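Local coordinates for protein probable endonuclease 4 (PDB 4HNO) that probably cleaves phosphodiester bonds at apurinic or apyrimidinic sites in DNA during repair, using a cluster of three metal ions, at residues G16-P21 / A52-R57; V20-V25 / K60-D65; G29-I34 / W66-C71; A44-D49 / C101-I106. All coordinates share one frame; numbering follows the deposited sequence.

Contact 1 of 4, residues G16-P21 / A52-R57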
loop_
_atom_site.group_PDB
_atom_site.type_symbol
_atom_site.label_atom_id
_atom_site.label_comp_id
_atom_site.label_asym_id
_atom_site.label_seq_id
_atom_site.Cartn_x
_atom_site.Cartn_y
_atom_site.Cartn_z
ATOM N N GLY A 16 16.067 -0.048 13.294
ATOM C CA GLY A 16 15.093 -0.465 14.286
ATOM C C GLY A 16 13.709 0.094 14.006
ATOM O O GLY A 16 13.560 1.233 13.544
ATOM N N PHE A 17 12.692 -0.704 14.310
ATOM C CA PHE A 17 11.333 -0.252 14.139
ATOM C C PHE A 17 11.070 0.992 14.986
ATOM O O PHE A 17 10.326 1.880 14.587
ATOM C CB PHE A 17 10.327 -1.335 14.546
ATOM C CG PHE A 17 10.298 -2.532 13.639
ATOM C CD1 PHE A 17 10.710 -3.756 14.082
ATOM C CD2 PHE A 17 9.840 -2.430 12.344
ATOM C CE1 PHE A 17 10.673 -4.865 13.266
ATOM C CE2 PHE A 17 9.806 -3.555 11.508
ATOM C CZ PHE A 17 10.217 -4.770 11.987
ATOM N N ASP A 18 11.659 1.038 16.179
ATOM C CA ASP A 18 11.376 2.106 17.116
ATOM C C ASP A 18 11.853 3.479 16.651
ATOM O O ASP A 18 11.394 4.462 17.216
ATOM C CB ASP A 18 11.967 1.796 18.477
ATOM C CG ASP A 18 13.436 1.596 18.404
ATOM O OD1 ASP A 18 13.839 0.463 18.095
ATOM O OD2 ASP A 18 14.176 2.573 18.578
ATOM N N ARG A 19 12.700 3.561 15.625
ATOM C CA ARG A 19 13.118 4.845 15.080
ATOM C C ARG A 19 12.065 5.464 14.164
ATOM O O ARG A 19 12.107 6.662 13.881
ATOM C CB ARG A 19 14.450 4.680 14.343
ATOM C CG ARG A 19 15.578 4.121 15.209
ATOM C CD ARG A 19 16.036 5.123 16.257
ATOM N NE ARG A 19 17.156 4.618 17.049
ATOM C CZ ARG A 19 18.433 4.718 16.692
ATOM N NH1 ARG A 19 18.765 5.304 15.549
ATOM N NH2 ARG A 19 19.381 4.229 17.479
ATOM N N VAL A 20 11.130 4.644 13.688
ATOM C CA VAL A 20 10.207 5.061 12.652
ATOM C C VAL A 20 9.278 6.204 13.077
ATOM O O VAL A 20 9.091 7.136 12.307
ATOM C CB VAL A 20 9.465 3.844 12.056
ATOM C CG1 VAL A 20 8.384 4.309 11.081
ATOM C CG2 VAL A 20 10.462 2.926 11.359
ATOM N N PRO A 21 8.729 6.186 14.304
ATOM C CA PRO A 21 7.857 7.309 14.669
ATOM C C PRO A 21 8.578 8.663 14.661
ATOM O O PRO A 21 8.062 9.629 14.103
ATOM C CB PRO A 21 7.333 6.899 16.054
ATOM C CG PRO A 21 7.330 5.382 15.974
ATOM C CD PRO A 21 8.612 5.073 15.259
ATOM N N ALA A 52 9.593 -4.647 20.125
ATOM C CA ALA A 52 8.184 -4.345 19.954
ATOM C C ALA A 52 7.713 -3.339 20.997
ATOM O O ALA A 52 6.960 -2.428 20.687
ATOM C CB ALA A 52 7.356 -5.610 20.006
ATOM N N THR A 53 8.158 -3.512 22.237
ATOM C CA THR A 53 7.771 -2.579 23.284
ATOM C C THR A 53 8.297 -1.185 22.987
ATOM O O THR A 53 7.595 -0.198 23.143
ATOM C CB THR A 53 8.292 -3.083 24.622
ATOM O OG1 THR A 53 7.652 -4.329 24.908
ATOM C CG2 THR A 53 8.019 -2.090 25.727
ATOM N N LYS A 54 9.549 -1.090 22.553
ATOM C CA LYS A 54 10.136 0.214 22.271
ATOM C C LYS A 54 9.387 0.896 21.116
ATOM O O LYS A 54 9.177 2.097 21.128
ATOM C CB LYS A 54 11.626 0.086 21.973
ATOM C CG LYS A 54 12.326 1.415 22.004
ATOM C CD LYS A 54 13.834 1.264 22.052
ATOM C CE LYS A 54 14.521 2.623 22.024
ATOM N NZ LYS A 54 16.004 2.500 22.002
ATOM N N PHE A 55 9.034 0.113 20.101
ATOM C CA PHE A 55 8.243 0.646 18.997
ATOM C C PHE A 55 6.921 1.225 19.494
ATOM O O PHE A 55 6.558 2.348 19.150
ATOM C CB PHE A 55 8.017 -0.447 17.954
ATOM C CG PHE A 55 7.058 -0.052 16.867
ATOM C CD1 PHE A 55 7.414 0.883 15.913
ATOM C CD2 PHE A 55 5.803 -0.602 16.810
ATOM C CE1 PHE A 55 6.534 1.246 14.918
ATOM C CE2 PHE A 55 4.918 -0.237 15.824
ATOM C CZ PHE A 55 5.278 0.680 14.888
ATOM N N LYS A 56 6.210 0.460 20.315
ATOM C CA LYS A 56 4.944 0.941 20.842
ATOM C C LYS A 56 5.145 2.190 21.704
ATOM O O LYS A 56 4.320 3.106 21.679
ATOM C CB LYS A 56 4.246 -0.139 21.652
ATOM C CG LYS A 56 3.757 -1.283 20.783
ATOM C CD LYS A 56 3.287 -2.441 21.612
ATOM C CE LYS A 56 2.788 -3.564 20.717
ATOM N NZ LYS A 56 2.405 -4.706 21.535
ATOM N N ARG A 57 6.225 2.232 22.470
ATOM C CA ARG A 57 6.509 3.380 23.318
ATOM C C ARG A 57 6.697 4.634 22.465
ATOM O O ARG A 57 6.173 5.693 22.773
ATOM C CB ARG A 57 7.739 3.094 24.161
ATOM C CG ARG A 57 7.958 4.129 25.224
ATOM C CD ARG A 57 9.017 3.751 26.175
ATOM N NE ARG A 57 10.348 3.660 25.590
ATOM C CZ ARG A 57 11.113 2.569 25.597
ATOM N NH1 ARG A 57 10.658 1.416 26.080
ATOM N NH2 ARG A 57 12.330 2.614 25.076
#

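Contact 2 of 4, residues V20-V25 / K60-D65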
loop_
_atom_site.group_PDB
_atom_site.type_symbol
_atom_site.label_atom_id
_atom_site.label_comp_id
_atom_site.label_asym_id
_atom_site.label_seq_id
_atom_site.Cartn_x
_atom_site.Cartn_y
_atom_site.Cartn_z
ATOM N N VAL A 20 11.130 4.644 13.688
ATOM C CA VAL A 20 10.207 5.061 12.652
ATOM C C VAL A 20 9.278 6.204 13.077
ATOM O O VAL A 20 9.091 7.136 12.307
ATOM C CB VAL A 20 9.465 3.844 12.056
ATOM C CG1 VAL A 20 8.384 4.309 11.081
ATOM C CG2 VAL A 20 10.462 2.926 11.359
ATOM N N PRO A 21 8.729 6.186 14.304
ATOM C CA PRO A 21 7.857 7.309 14.669
ATOM C C PRO A 21 8.578 8.663 14.661
ATOM O O PRO A 21 8.062 9.629 14.103
ATOM C CB PRO A 21 7.333 6.899 16.054
ATOM C CG PRO A 21 7.330 5.382 15.974
ATOM C CD PRO A 21 8.612 5.073 15.259
ATOM N N GLN A 22 9.761 8.733 15.260
ATOM C CA GLN A 22 10.523 9.984 15.238
ATOM C C GLN A 22 10.921 10.374 13.816
ATOM O O GLN A 22 10.869 11.540 13.445
ATOM C CB GLN A 22 11.779 9.863 16.098
ATOM C CG GLN A 22 12.666 11.097 16.075
ATOM C CD GLN A 22 12.083 12.247 16.861
ATOM O OE1 GLN A 22 12.192 12.279 18.077
ATOM N NE2 GLN A 22 11.445 13.184 16.174
ATOM N N ASP A 23 11.348 9.396 13.025
ATOM C CA ASP A 23 11.747 9.693 11.658
ATOM C C ASP A 23 10.554 10.246 10.863
ATOM O O ASP A 23 10.714 11.156 10.048
ATOM C CB ASP A 23 12.287 8.449 10.958
ATOM C CG ASP A 23 13.608 7.951 11.510
ATOM O OD1 ASP A 23 14.301 8.693 12.221
ATOM O OD2 ASP A 23 13.959 6.787 11.208
ATOM N N THR A 24 9.364 9.711 11.112
ATOM C CA THR A 24 8.143 10.166 10.469
ATOM C C THR A 24 7.865 11.617 10.828
ATOM O O THR A 24 7.632 12.464 9.956
ATOM C CB THR A 24 6.979 9.255 10.882
ATOM O OG1 THR A 24 7.168 7.961 10.303
ATOM C CG2 THR A 24 5.658 9.783 10.445
ATOM N N VAL A 25 7.906 11.922 12.117
ATOM C CA VAL A 25 7.680 13.289 12.549
ATOM C C VAL A 25 8.725 14.219 11.915
ATOM O O VAL A 25 8.412 15.333 11.477
ATOM C CB VAL A 25 7.726 13.367 14.089
ATOM C CG1 VAL A 25 7.791 14.801 14.583
ATOM C CG2 VAL A 25 6.527 12.653 14.670
ATOM N N LYS A 60 3.528 5.934 20.967
ATOM C CA LYS A 60 2.777 6.696 21.950
ATOM C C LYS A 60 3.400 8.084 22.133
ATOM O O LYS A 60 2.702 9.096 22.108
ATOM C CB LYS A 60 2.724 5.946 23.283
ATOM C CG LYS A 60 1.814 6.601 24.294
ATOM C CD LYS A 60 1.867 5.879 25.627
ATOM C CE LYS A 60 1.007 6.519 26.700
ATOM N NZ LYS A 60 -0.429 6.401 26.420
ATOM N N LYS A 61 4.718 8.127 22.294
ATOM C CA LYS A 61 5.410 9.389 22.513
ATOM C C LYS A 61 5.099 10.385 21.409
ATOM O O LYS A 61 4.858 11.560 21.670
ATOM C CB LYS A 61 6.918 9.151 22.573
ATOM C CG LYS A 61 7.732 10.411 22.657
ATOM C CD LYS A 61 9.223 10.150 22.691
ATOM C CE LYS A 61 10.014 11.442 22.686
ATOM N NZ LYS A 61 11.477 11.178 22.633
ATOM N N HIS A 62 5.121 9.916 20.167
ATOM C CA HIS A 62 4.952 10.788 19.014
ATOM C C HIS A 62 3.513 10.914 18.567
ATOM O O HIS A 62 3.233 11.604 17.592
ATOM C CB HIS A 62 5.874 10.345 17.892
ATOM C CG HIS A 62 7.295 10.661 18.203
ATOM N ND1 HIS A 62 7.776 11.953 18.194
ATOM C CD2 HIS A 62 8.312 9.877 18.624
ATOM C CE1 HIS A 62 9.045 11.944 18.557
ATOM N NE2 HIS A 62 9.395 10.699 18.829
ATOM N N GLY A 63 2.593 10.280 19.281
ATOM C CA GLY A 63 1.185 10.467 19.029
ATOM C C GLY A 63 0.728 9.964 17.675
ATOM O O GLY A 63 -0.225 10.492 17.124
ATOM N N ILE A 64 1.386 8.938 17.145
ATOM C CA ILE A 64 1.003 8.437 15.832
ATOM C C ILE A 64 -0.295 7.644 15.921
ATOM O O ILE A 64 -0.413 6.733 16.717
ATOM C CB ILE A 64 2.085 7.526 15.245
ATOM C CG1 ILE A 64 3.449 8.203 15.257
ATOM C CG2 ILE A 64 1.704 7.083 13.843
ATOM C CD1 ILE A 64 3.530 9.430 14.440
ATOM N N ASP A 65 -1.247 7.981 15.066
ATOM C CA ASP A 65 -2.515 7.286 14.987
ATOM C C ASP A 65 -2.266 5.891 14.389
ATOM O O ASP A 65 -1.708 5.767 13.297
ATOM C CB ASP A 65 -3.433 8.123 14.091
ATOM C CG ASP A 65 -4.875 7.643 14.045
ATOM O OD1 ASP A 65 -5.754 8.481 13.740
ATOM O OD2 ASP A 65 -5.150 6.444 14.233
HETATM O O HOH W 1 11.742 9.910 20.141
HETATM O O HOH W 2 12.319 13.249 20.557
#

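Contact 3 of 4, residues G29-I34 / W66-C71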
loop_
_atom_site.group_PDB
_atom_site.type_symbol
_atom_site.label_atom_id
_atom_site.label_comp_id
_atom_site.label_asym_id
_atom_site.label_seq_id
_atom_site.Cartn_x
_atom_site.Cartn_y
_atom_site.Cartn_z
ATOM N N GLY A 29 5.635 14.055 8.618
ATOM C CA GLY A 29 4.542 13.116 8.447
ATOM C C GLY A 29 3.810 12.785 9.731
ATOM O O GLY A 29 4.284 13.073 10.837
ATOM N N ASN A 30 2.663 12.125 9.559
ATOM C CA ASN A 30 1.853 11.628 10.669
ATOM C C ASN A 30 1.330 10.225 10.363
ATOM O O ASN A 30 0.434 9.744 11.051
ATOM C CB ASN A 30 0.705 12.597 10.989
ATOM C CG ASN A 30 -0.226 12.796 9.815
ATOM O OD1 ASN A 30 -0.227 12.022 8.867
ATOM N ND2 ASN A 30 -1.015 13.842 9.872
ATOM N N SER A 31 1.940 9.587 9.358
ATOM C CA SER A 31 1.568 8.267 8.875
ATOM C C SER A 31 2.848 7.616 8.360
ATOM O O SER A 31 3.811 8.312 8.046
ATOM C CB SER A 31 0.602 8.415 7.692
ATOM O OG SER A 31 -0.543 9.188 8.025
ATOM N N PHE A 32 2.870 6.292 8.218
ATOM C CA PHE A 32 4.024 5.647 7.610
ATOM C C PHE A 32 3.689 4.254 7.135
ATOM O O PHE A 32 2.702 3.650 7.585
ATOM C CB PHE A 32 5.238 5.568 8.569
ATOM C CG PHE A 32 4.998 4.795 9.847
ATOM C CD1 PHE A 32 5.051 3.419 9.864
ATOM C CD2 PHE A 32 4.789 5.463 11.037
ATOM C CE1 PHE A 32 4.870 2.723 11.049
ATOM C CE2 PHE A 32 4.607 4.775 12.216
ATOM C CZ PHE A 32 4.655 3.411 12.224
ATOM N N GLN A 33 4.547 3.758 6.251
ATOM C CA GLN A 33 4.574 2.350 5.868
ATOM C C GLN A 33 5.980 1.824 6.109
ATOM O O GLN A 33 6.949 2.549 5.917
ATOM C CB GLN A 33 4.171 2.196 4.400
ATOM C CG GLN A 33 4.196 0.763 3.884
ATOM C CD GLN A 33 3.693 0.730 2.461
ATOM O OE1 GLN A 33 2.525 0.449 2.209
ATOM N NE2 GLN A 33 4.585 1.048 1.543
ATOM N N ILE A 34 6.065 0.565 6.519
ATOM C CA ILE A 34 7.338 -0.115 6.734
ATOM C C ILE A 34 7.248 -1.522 6.189
ATOM O O ILE A 34 6.181 -2.115 6.121
ATOM C CB ILE A 34 7.702 -0.184 8.231
ATOM C CG1 ILE A 34 6.517 -0.644 9.081
ATOM C CG2 ILE A 34 8.178 1.181 8.716
ATOM C CD1 ILE A 34 6.890 -1.109 10.502
ATOM N N TRP A 66 -2.666 4.853 15.109
ATOM C CA TRP A 66 -2.468 3.488 14.629
ATOM C C TRP A 66 -3.248 3.169 13.345
ATOM O O TRP A 66 -2.942 2.198 12.676
ATOM C CB TRP A 66 -2.816 2.500 15.730
ATOM C CG TRP A 66 -1.793 2.483 16.825
ATOM C CD1 TRP A 66 -1.788 3.230 17.965
ATOM C CD2 TRP A 66 -0.613 1.683 16.874
ATOM N NE1 TRP A 66 -0.676 2.948 18.718
ATOM C CE2 TRP A 66 0.050 1.980 18.080
ATOM C CE3 TRP A 66 -0.067 0.715 16.030
ATOM C CZ2 TRP A 66 1.233 1.357 18.452
ATOM C CZ3 TRP A 66 1.109 0.095 16.402
ATOM C CH2 TRP A 66 1.733 0.405 17.610
ATOM N N GLU A 67 -4.233 3.993 12.978
ATOM C CA GLU A 67 -4.903 3.813 11.687
ATOM C C GLU A 67 -4.086 4.343 10.529
ATOM O O GLU A 67 -4.486 4.203 9.391
ATOM C CB GLU A 67 -6.264 4.489 11.684
ATOM C CG GLU A 67 -7.279 3.740 12.488
ATOM C CD GLU A 67 -7.510 2.351 11.949
ATOM O OE1 GLU A 67 -7.878 2.228 10.756
ATOM O OE2 GLU A 67 -7.285 1.382 12.705
ATOM N N ASN A 68 -2.943 4.943 10.833
ATOM C CA ASN A 68 -2.087 5.558 9.838
ATOM C C ASN A 68 -0.736 4.851 9.693
ATOM O O ASN A 68 0.167 5.417 9.077
ATOM C CB ASN A 68 -1.810 7.027 10.183
ATOM C CG ASN A 68 -3.072 7.896 10.275
ATOM O OD1 ASN A 68 -4.220 7.473 10.061
ATOM N ND2 ASN A 68 -2.836 9.151 10.613
ATOM N N ALA A 69 -0.620 3.646 10.251
ATOM C CA ALA A 69 0.621 2.893 10.259
ATOM C C ALA A 69 0.383 1.572 9.540
ATOM O O ALA A 69 -0.551 0.838 9.870
ATOM C CB ALA A 69 1.085 2.651 11.697
ATOM N N PHE A 70 1.229 1.276 8.565
ATOM C CA PHE A 70 1.006 0.155 7.675
ATOM C C PHE A 70 2.289 -0.638 7.482
ATOM O O PHE A 70 3.370 -0.052 7.415
ATOM C CB PHE A 70 0.564 0.673 6.274
ATOM C CG PHE A 70 -0.615 1.585 6.320
ATOM C CD1 PHE A 70 -0.449 2.946 6.512
ATOM C CD2 PHE A 70 -1.910 1.092 6.179
ATOM C CE1 PHE A 70 -1.521 3.797 6.532
ATOM C CE2 PHE A 70 -2.989 1.932 6.208
ATOM C CZ PHE A 70 -2.784 3.299 6.384
ATOM N N CYS A 71 2.168 -1.946 7.289
ATOM C CA CYS A 71 3.263 -2.737 6.776
ATOM C C CYS A 71 3.015 -3.068 5.311
ATOM O O CYS A 71 1.874 -3.263 4.899
ATOM C CB CYS A 71 3.472 -4.044 7.536
ATOM S SG CYS A 71 4.412 -3.911 9.070
#

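Contact 4 of 4, residues A44-D49 / C101-I106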
loop_
_atom_site.group_PDB
_atom_site.type_symbol
_atom_site.label_atom_id
_atom_site.label_comp_id
_atom_site.label_asym_id
_atom_site.label_seq_id
_atom_site.Cartn_x
_atom_site.Cartn_y
_atom_site.Cartn_z
ATOM N N ALA A 44 11.467 -15.266 8.211
ATOM C CA ALA A 44 11.681 -13.960 8.800
ATOM C C ALA A 44 11.560 -14.072 10.318
ATOM O O ALA A 44 10.669 -14.733 10.850
ATOM C CB ALA A 44 10.662 -12.943 8.294
ATOM N N LYS A 45 12.436 -13.374 11.007
ATOM C CA LYS A 45 12.350 -13.265 12.452
ATOM C C LYS A 45 11.233 -12.325 12.871
ATOM O O LYS A 45 10.829 -11.395 12.155
ATOM C CB LYS A 45 13.658 -12.739 13.027
ATOM C CG LYS A 45 14.814 -13.706 12.884
ATOM C CD LYS A 45 16.069 -13.178 13.558
ATOM C CE LYS A 45 17.318 -13.723 12.885
ATOM N NZ LYS A 45 18.552 -13.464 13.672
ATOM N N LEU A 46 10.748 -12.573 14.075
ATOM C CA LEU A 46 9.909 -11.619 14.766
ATOM C C LEU A 46 10.766 -10.514 15.377
ATOM O O LEU A 46 11.902 -10.757 15.774
ATOM C CB LEU A 46 9.173 -12.263 15.938
ATOM C CG LEU A 46 8.150 -13.316 15.575
ATOM C CD1 LEU A 46 7.647 -13.943 16.860
ATOM C CD2 LEU A 46 6.993 -12.707 14.837
ATOM N N PRO A 47 10.188 -9.332 15.577
ATOM C CA PRO A 47 10.841 -8.384 16.480
ATOM C C PRO A 47 10.941 -9.002 17.867
ATOM O O PRO A 47 10.046 -9.732 18.282
ATOM C CB PRO A 47 9.885 -7.189 16.494
ATOM C CG PRO A 47 8.589 -7.719 16.126
ATOM C CD PRO A 47 8.865 -8.862 15.148
ATOM N N SER A 48 12.015 -8.708 18.580
ATOM C CA SER A 48 12.110 -9.145 19.957
ATOM C C SER A 48 11.024 -8.468 20.787
ATOM O O SER A 48 10.437 -7.450 20.397
ATOM C CB SER A 48 13.473 -8.815 20.545
ATOM O OG SER A 48 13.598 -7.414 20.703
ATOM N N ASP A 49 10.772 -9.020 21.966
ATOM C CA ASP A 49 9.858 -8.377 22.886
ATOM C C ASP A 49 10.275 -6.941 23.149
ATOM O O ASP A 49 9.442 -6.036 23.163
ATOM C CB ASP A 49 9.794 -9.103 24.217
ATOM C CG ASP A 49 9.299 -10.505 24.100
ATOM O OD1 ASP A 49 8.715 -10.904 23.065
ATOM O OD2 ASP A 49 9.476 -11.238 25.091
ATOM N N CYS A 101 3.227 -8.090 12.310
ATOM C CA CYS A 101 2.330 -6.961 12.497
ATOM C C CYS A 101 1.640 -7.034 13.845
ATOM O O CYS A 101 1.574 -6.053 14.576
ATOM C CB CYS A 101 1.276 -6.922 11.388
ATOM S SG CYS A 101 1.895 -6.488 9.762
ATOM N N ARG A 102 1.106 -8.207 14.170
ATOM C CA ARG A 102 0.359 -8.376 15.408
ATOM C C ARG A 102 1.259 -8.075 16.611
ATOM O O ARG A 102 0.816 -7.449 17.562
ATOM C CB ARG A 102 -0.224 -9.801 15.438
ATOM C CG ARG A 102 -1.096 -10.182 16.608
ATOM C CD ARG A 102 -2.550 -9.686 16.589
ATOM N NE ARG A 102 -2.620 -8.256 16.831
ATOM C CZ ARG A 102 -2.541 -7.704 18.036
ATOM N NH1 ARG A 102 -2.608 -6.382 18.136
ATOM N NH2 ARG A 102 -2.401 -8.436 19.148
ATOM N N LYS A 103 2.521 -8.496 16.584
ATOM C CA LYS A 103 3.427 -8.250 17.701
ATOM C C LYS A 103 3.746 -6.759 17.856
ATOM O O LYS A 103 3.858 -6.265 18.976
ATOM C CB LYS A 103 4.691 -9.088 17.558
ATOM C CG LYS A 103 5.549 -9.030 18.806
ATOM C CD LYS A 103 6.656 -10.047 18.835
ATOM C CE LYS A 103 7.438 -9.924 20.145
ATOM N NZ LYS A 103 8.498 -10.936 20.274
ATOM N N LEU A 104 3.906 -6.062 16.732
ATOM C CA LEU A 104 4.149 -4.625 16.741
ATOM C C LEU A 104 2.909 -3.786 17.052
ATOM O O LEU A 104 3.048 -2.619 17.409
ATOM C CB LEU A 104 4.713 -4.173 15.391
ATOM C CG LEU A 104 6.097 -4.692 15.035
ATOM C CD1 LEU A 104 6.456 -4.279 13.614
ATOM C CD2 LEU A 104 7.162 -4.220 16.020
ATOM N N GLY A 105 1.727 -4.364 16.868
ATOM C CA GLY A 105 0.483 -3.641 16.956
ATOM C C GLY A 105 -0.007 -3.058 15.622
ATOM O O GLY A 105 -1.036 -2.404 15.586
ATOM N N ILE A 106 0.723 -3.291 14.551
ATOM C CA ILE A 106 0.329 -2.787 13.240
ATOM C C ILE A 106 -0.930 -3.526 12.783
ATOM O O ILE A 106 -1.035 -4.751 12.877
ATOM C CB ILE A 106 1.496 -2.952 12.240
ATOM C CG1 ILE A 106 2.682 -2.061 12.608
ATOM C CG2 ILE A 106 1.048 -2.721 10.817
ATOM C CD1 ILE A 106 2.495 -0.618 12.289
#

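Contact 1 of 4, residues G16-P21 / A52-R57
The ring of F55 on helix 49-61 turns one edge to the backbone of F17 and D18, and with it come the aromatic-edge and apolar contacts. Its CD1 lies 3.4 Å from F17 O, close to the ring plane, so the carbonyl oxygen faces the ring's C-H rim and not its pi face. The same ring atom is 3.9 Å from F17 CB, while P21 CG approaches F55 CE1 obliquely at 4.3 Å. F55 reaches this place because CG stands opposite its own backbone N (chi1 172°), and beyond the segments it also packs on F32 and L104.

The second component is polar. K54, R19 and R57 each have an alternate position, so what follows holds for the conformers described. D18 and K54 cross at a slant, D18 CB 3.6 Å from K54 CG, and the carboxylate lies against the CD and CE methylenes, OD2 3.5 Å from K54 CE. The charged ends are less close: K54 NZ to D18 OD2 is a long salt bridge of 3.9 Å, and R19 NE makes another long one to the same oxygen. K54 NZ and R57 NH2 also pair with a sulfate, probably from the crystallisation liquor.

No hydrogen bond crosses between the segments. The closest alpha carbons, D18 and F55, are 3.9 Å apart, evidence of tight packing between the turn that leads into helix 20-26 and helix 49-61 on the outside of a TIM barrel.

Contact 2 of 4, residues V20-V25 / K60-D65
The imidazole of H62 is overlapped by Q22, whose CA sits over one ring face at 4.0 Å from the centroid, 19° off the ring normal, a CH-pi contact. K61 CG lies over the opposite face. The rest of the glutamine continues past the ring: its chain bends at chi2 (73°), and its amide plane stands 74° from the imidazole plane. This turn brings OE1 to 3.2 Å from H62 CE1.

Water fixes the polar ends. One water donates to Q22 OE1, accepts from K61 NZ and, in the ring plane at the histidine edge, is hydrogen-bonded to H62 NE2 at 2.8 Å. A second water also links Q22 OE1, at 2.7 Å, with K61 NZ. The amide oxygen therefore has two water donors, and the lysine is tied to helix 20-26 through solvent.

Apolar groups complete the surface. V25 CG2 approaches the histidine ring obliquely, 3.8 Å from ND1, and P21 CB likewise lies 4.1 Å from H62 CD2. Further in, P21 CB meets I64 CG1 at 4.2 Å, and I64 also touches F32 and M59.

G63 lies between H62 and I64, with positive phi and a backbone bond from its N to K60 O. That phi and the two bonds back into the last turn identify a Schellman motif, here ending helix 49-61 beside helix 20-26 in the outer layer of a TIM barrel.

Contact 3 of 4, residues G29-I34 / W66-C71
The ring of F32 presents a face to the methyl of A69, while the ring of F70, on the opposite side of the sheet, presents an edge to F32 O. A69 CB lies 4.1 Å from the F32 centroid and 27° off its normal, a CH-pi contact. F32 CG stands between its backbone N and carbonyl carbon (chi1 60°), which folds the ring over the neighbouring strand. F70 CD1 comes within 3.4 Å of F32 O, near the ring plane.

I34 and C71 share the face of F32 and A69, with I34 CG1 3.9 Å from C71 SG in the cysteine conformer described. Q33 and F70 occupy the other face. Q33 is extended, and its amide accepts a hydrogen bond from H218 and donates to E263 and H10; since H218 and E263 bind metal, Q33 is a second-shell residue that probably helps to position them.

At the strand entrance, S31 OG lies 3.3 Å from N68 CB and donates to N30 OD1, whose amide is also bonded to the backbone of I5 and I7. N68 ND2 makes a weak bond to N30 O.

The backbone supplies the register: F32 N bonds to N68 O, F70 N to F32 O at 3.0 Å, and I34 N to F70 O at 2.9 Å. With axes 4.6 Å apart and directions 13° from parallel, these are the two neighbouring parallel strands of the beta-alpha-beta unit 31-34, 49-61, 69-72 in the TIM barrel of endonuclease IV.

Contact 4 of 4, residues A44-D49 / C101-I106
K103 NZ is gripped by two acceptors across the contact, P47 O and D49 OD1, each at 2.8 Å. The bond to P47 O is in the carbonyl plane, with a C=O...N angle of 154°. D49 has a second position; in the one described, its OD1 is met on the anti side, 18° out of the carboxylate plane, and the bond is also a salt bridge. In the TIM-barrel fold, K103 thereby ties the end of helix 84-104 to the loop before helix 49-61, through P47 O, and to that helix's first residue, D49.

The lysine reaches that far because its chain is extended beyond CG, with CG opposite the backbone N (chi1 -171°). Along the way its methylenes run past the P47 ring in the opposite direction, CD lying 4.1 Å from P47 CG. L46 CB touches the same CD more distantly. The described conformer of D49 crosses K103 at about a right angle.

S48, between the two acceptors, is the N-cap of helix 49-61, and its OG accepts a hydrogen bond from A51 N. The loop held by K103 is thus also fixed to the first turn of the helix that follows.

Deeper in the contact, packing replaces polar bonding. L104 crosses the proline at an angle and also touches F17 and F55. The shortest apolar approach between the two segments is P47 CG to L104 CD2, 3.8 Å.

Contact 3 is the buried one, its centre about 10 Å from that of the chain; the others lie about 19 or 20 Å out and are partly buried. Contacts 1 and 2 join the same helices, 20-26 and 49-61, and share P21, but the first has long salt bridges at its margin whereas the second uses water bridges. Contact 4 alone combines a direct lysine-to-carbonyl bond with, in the D49 conformer described, a short salt bridge. Backbone pairing dominates contact 3. F32 and F55 bring contacts 1 and 3 together, W66 packs contact 3 on L104 and G105 of contact 4, and contacts 2 and 4 do not touch.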